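Local coordinates for protein putative hydrolase (Shewanella frigidimarina, PDB 3LHO) that is probably an iron-dependent dioxygenase of the 2-oxoadipate dioxygenase/decarboxylase family, and carries a nickel ion in the crystal, at residues A81-H86 against T249-A254. Sequence-based numbering, arbitrary orientation.
Sequences AKHFEH and TGFVAA
H83 meets F251 and T249 where the last modelled loop, 249-254, folds back against strand 79-85 of the mixed sheet in this glyoxalase-clan fold, an example of a strand histidine held by polar partners and packed by a distant loop. The aromatic contact is oblique: the ring planes stand at 58° with centroids 5.3 Å apart, and F251 CE1 comes to 3.4 Å from H83 CB. F251 also meets the ring of H41, a nickel ligand, edge-to-face and makes a cation-pi contact with R239, which puts the packing beside the metal site. T249 contributes van der Waals contacts, its carbonyl O lying over one face of the imidazole, 3.7 Å from H83 CE1 and offset toward the rim; this buried oxygen has no hydrogen-bonding partner in the model. Replacing H83 by an alanine is likely to leave E85 OE2 and Y72 OH without their shared mate and a gap beside F251 CE1. Hydrogen bonds fix the imidazole at both nitrogens: ND1 pairs with Y72 OH on strand 67-74, and NE2 gives its N-H to E85 OE2 at 2.8 Å, nearly straight at 169°, on the anti side and tilted 23° from the carboxylate plane. Extended beyond CG, the E85 chain also brings OE2 to 3.5 Å from T249 CG2.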
ATOM      1  N   ALA A  81      -9.588   7.455   4.316  1.00 16.76           N
ATOM      2  CA  ALA A  81      -8.879   6.230   4.687  1.00 16.99           C
ATOM      3  C   ALA A  81      -9.101   5.931   6.154  1.00 17.39           C
ATOM      4  O   ALA A  81      -9.575   6.790   6.955  1.00 15.33           O
ATOM      5  CB  ALA A  81      -7.367   6.363   4.387  1.00 14.33           C
ATOM      6  N   LYS A  82      -8.724   4.719   6.513  1.00 15.28           N
ATOM      7  CA  LYS A  82      -8.731   4.280   7.918  1.00 16.43           C
ATOM      8  C   LYS A  82      -7.498   3.390   8.103  1.00 18.02           C
ATOM      9  O   LYS A  82      -6.984   2.799   7.100  1.00 15.90           O
ATOM     10  CB  LYS A  82      -9.978   3.437   8.239  1.00 15.71           C
ATOM     11  CG  LYS A  82     -11.379   4.062   7.979  1.00 14.40           C
ATOM     12  CD  LYS A  82     -12.541   3.016   8.135  1.00 16.68           C
ATOM     13  CE  LYS A  82     -12.828   2.626   9.554  1.00 15.48           C
ATOM     14  NZ  LYS A  82     -13.284   3.764  10.450  1.00 18.26           N
ATOM     15  N   HIS A  83      -7.038   3.297   9.354  1.00 17.01           N
ATOM     16  CA  HIS A  83      -6.059   2.298   9.708  1.00 16.44           C
ATOM     17  C   HIS A  83      -6.599   1.398  10.802  1.00 16.33           C
ATOM     18  O   HIS A  83      -7.479   1.795  11.577  1.00 13.41           O
ATOM     19  CB  HIS A  83      -4.664   2.920  10.009  1.00 17.81           C
ATOM     20  CG  HIS A  83      -4.363   3.114  11.458  1.00 18.34           C
ATOM     21  ND1 HIS A  83      -4.564   4.316  12.115  1.00 14.63           N
ATOM     22  CD2 HIS A  83      -3.826   2.265  12.367  1.00 15.42           C
ATOM     23  CE1 HIS A  83      -4.190   4.172  13.384  1.00 18.76           C
ATOM     24  NE2 HIS A  83      -3.730   2.935  13.559  1.00 21.75           N
ATOM     25  N   PHE A  84      -6.088   0.149  10.773  1.00 14.33           N
ATOM     26  CA  PHE A  84      -6.474  -0.939  11.654  1.00 14.98           C
ATOM     27  C   PHE A  84      -5.239  -1.496  12.361  1.00 14.45           C
ATOM     28  O   PHE A  84      -4.157  -1.576  11.763  1.00 14.96           O
ATOM     29  CB  PHE A  84      -7.192  -2.062  10.862  1.00 17.73           C
ATOM     30  CG  PHE A  84      -8.372  -1.575  10.070  1.00 16.82           C
ATOM     31  CD1 PHE A  84      -8.172  -0.927   8.840  1.00 16.98           C
ATOM     32  CD2 PHE A  84      -9.655  -1.710  10.555  1.00 16.31           C
ATOM     33  CE1 PHE A  84      -9.234  -0.427   8.124  1.00 16.83           C
ATOM     34  CE2 PHE A  84     -10.755  -1.217   9.837  1.00 15.69           C
ATOM     35  CZ  PHE A  84     -10.536  -0.577   8.605  1.00 13.76           C
ATOM     36  N   GLU A  85      -5.435  -1.891  13.626  1.00 16.70           N
ATOM     37  CA  GLU A  85      -4.401  -2.438  14.490  1.00 16.16           C
ATOM     38  C   GLU A  85      -4.797  -3.814  15.040  1.00 17.71           C
ATOM     39  O   GLU A  85      -5.993  -4.072  15.294  1.00 16.66           O
ATOM     40  CB  GLU A  85      -4.161  -1.502  15.667  1.00 18.47           C
ATOM     41  CG  GLU A  85      -3.541  -0.178  15.231  1.00 17.13           C
ATOM     42  CD  GLU A  85      -3.358   0.810  16.366  1.00 25.52           C
ATOM     43  OE1 GLU A  85      -3.549   0.428  17.548  1.00 26.21           O
ATOM     44  OE2 GLU A  85      -3.038   1.985  16.050  1.00 25.23           O
ATOM     45  N   HIS A  86      -3.793  -4.691  15.154  1.00 17.83           N
ATOM     46  CA  HIS A  86      -3.968  -6.064  15.635  1.00 19.14           C
ATOM     47  C   HIS A  86      -3.443  -6.121  17.096  1.00 20.48           C
ATOM     48  O   HIS A  86      -2.551  -5.329  17.467  1.00 19.46           O
ATOM     49  CB  HIS A  86      -3.213  -7.026  14.726  1.00 20.09           C
ATOM     50  CG  HIS A  86      -3.501  -8.466  14.979  1.00 18.00           C
ATOM     51  ND1 HIS A  86      -2.853  -9.194  15.951  1.00 17.98           N
ATOM     52  CD2 HIS A  86      -4.365  -9.323  14.377  1.00 29.60           C
ATOM     53  CE1 HIS A  86      -3.296 -10.443  15.935  1.00 24.58           C
ATOM     54  NE2 HIS A  86      -4.217 -10.550  14.989  1.00 24.57           N
ATOM     55  N   THR A 249       0.590   6.959  15.787  1.00 25.92           N
ATOM     56  CA  THR A 249       0.101   5.919  14.856  1.00 26.74           C
ATOM     57  C   THR A 249      -0.375   6.447  13.503  1.00 27.99           C
ATOM     58  O   THR A 249      -0.895   5.686  12.701  1.00 28.68           O
ATOM     59  CB  THR A 249      -1.051   5.132  15.497  1.00 26.79           C
ATOM     60  OG1 THR A 249      -2.060   6.049  15.901  1.00 26.43           O
ATOM     61  CG2 THR A 249      -0.563   4.374  16.740  1.00 30.87           C
ATOM     62  N   GLY A 250      -0.203   7.737  13.238  1.00 29.19           N
ATOM     63  CA  GLY A 250      -0.695   8.347  11.997  1.00 30.15           C
ATOM     64  C   GLY A 250       0.204   8.095  10.795  1.00 32.06           C
ATOM     65  O   GLY A 250       1.278   7.467  10.904  1.00 28.23           O
ATOM     66  N   PHE A 251      -0.224   8.586   9.636  1.00 33.13           N
ATOM     67  CA  PHE A 251       0.416   8.190   8.376  1.00 36.20           C
ATOM     68  C   PHE A 251       0.977   9.330   7.532  1.00 38.58           C
ATOM     69  O   PHE A 251       1.621   9.075   6.481  1.00 39.65           O
ATOM     70  CB  PHE A 251      -0.532   7.277   7.580  1.00 36.87           C
ATOM     71  CG  PHE A 251      -0.647   5.922   8.182  1.00 33.36           C
ATOM     72  CD1 PHE A 251      -1.555   5.686   9.193  1.00 26.04           C
ATOM     73  CD2 PHE A 251       0.217   4.908   7.807  1.00 29.90           C
ATOM     74  CE1 PHE A 251      -1.621   4.480   9.785  1.00 19.11           C
ATOM     75  CE2 PHE A 251       0.148   3.683   8.398  1.00 28.48           C
ATOM     76  CZ  PHE A 251      -0.762   3.463   9.392  1.00 27.32           C
ATOM     77  N   VAL A 252       0.757  10.563   7.994  1.00 37.69           N
ATOM     78  CA  VAL A 252       1.433  11.740   7.462  1.00 40.10           C
ATOM     79  C   VAL A 252       2.062  12.403   8.666  1.00 40.68           C
ATOM     80  O   VAL A 252       1.811  11.964   9.810  1.00 38.16           O
ATOM     81  CB  VAL A 252       0.443  12.730   6.793  1.00 38.73           C
ATOM     82  N   ALA A 253       2.866  13.441   8.422  1.00 41.80           N
ATOM     83  CA  ALA A 253       3.491  14.235   9.502  1.00 44.05           C
ATOM     84  C   ALA A 253       2.453  14.655  10.545  1.00 45.54           C
ATOM     85  O   ALA A 253       1.451  15.249  10.169  1.00 47.88           O
ATOM     86  CB  ALA A 253       4.169  15.489   8.916  1.00 43.06           C
ATOM     87  N   ALA A 254       2.681  14.364  11.833  1.00 45.65           N
ATOM     88  CA  ALA A 254       1.742  14.766  12.913  1.00 44.85           C
ATOM     89  C   ALA A 254       1.528  16.267  12.961  1.00 47.04           C
ATOM     90  O   ALA A 254       0.522  16.724  13.508  1.00 52.69           O
ATOM     91  CB  ALA A 254       2.211  14.272  14.278  1.00 41.79           C
TER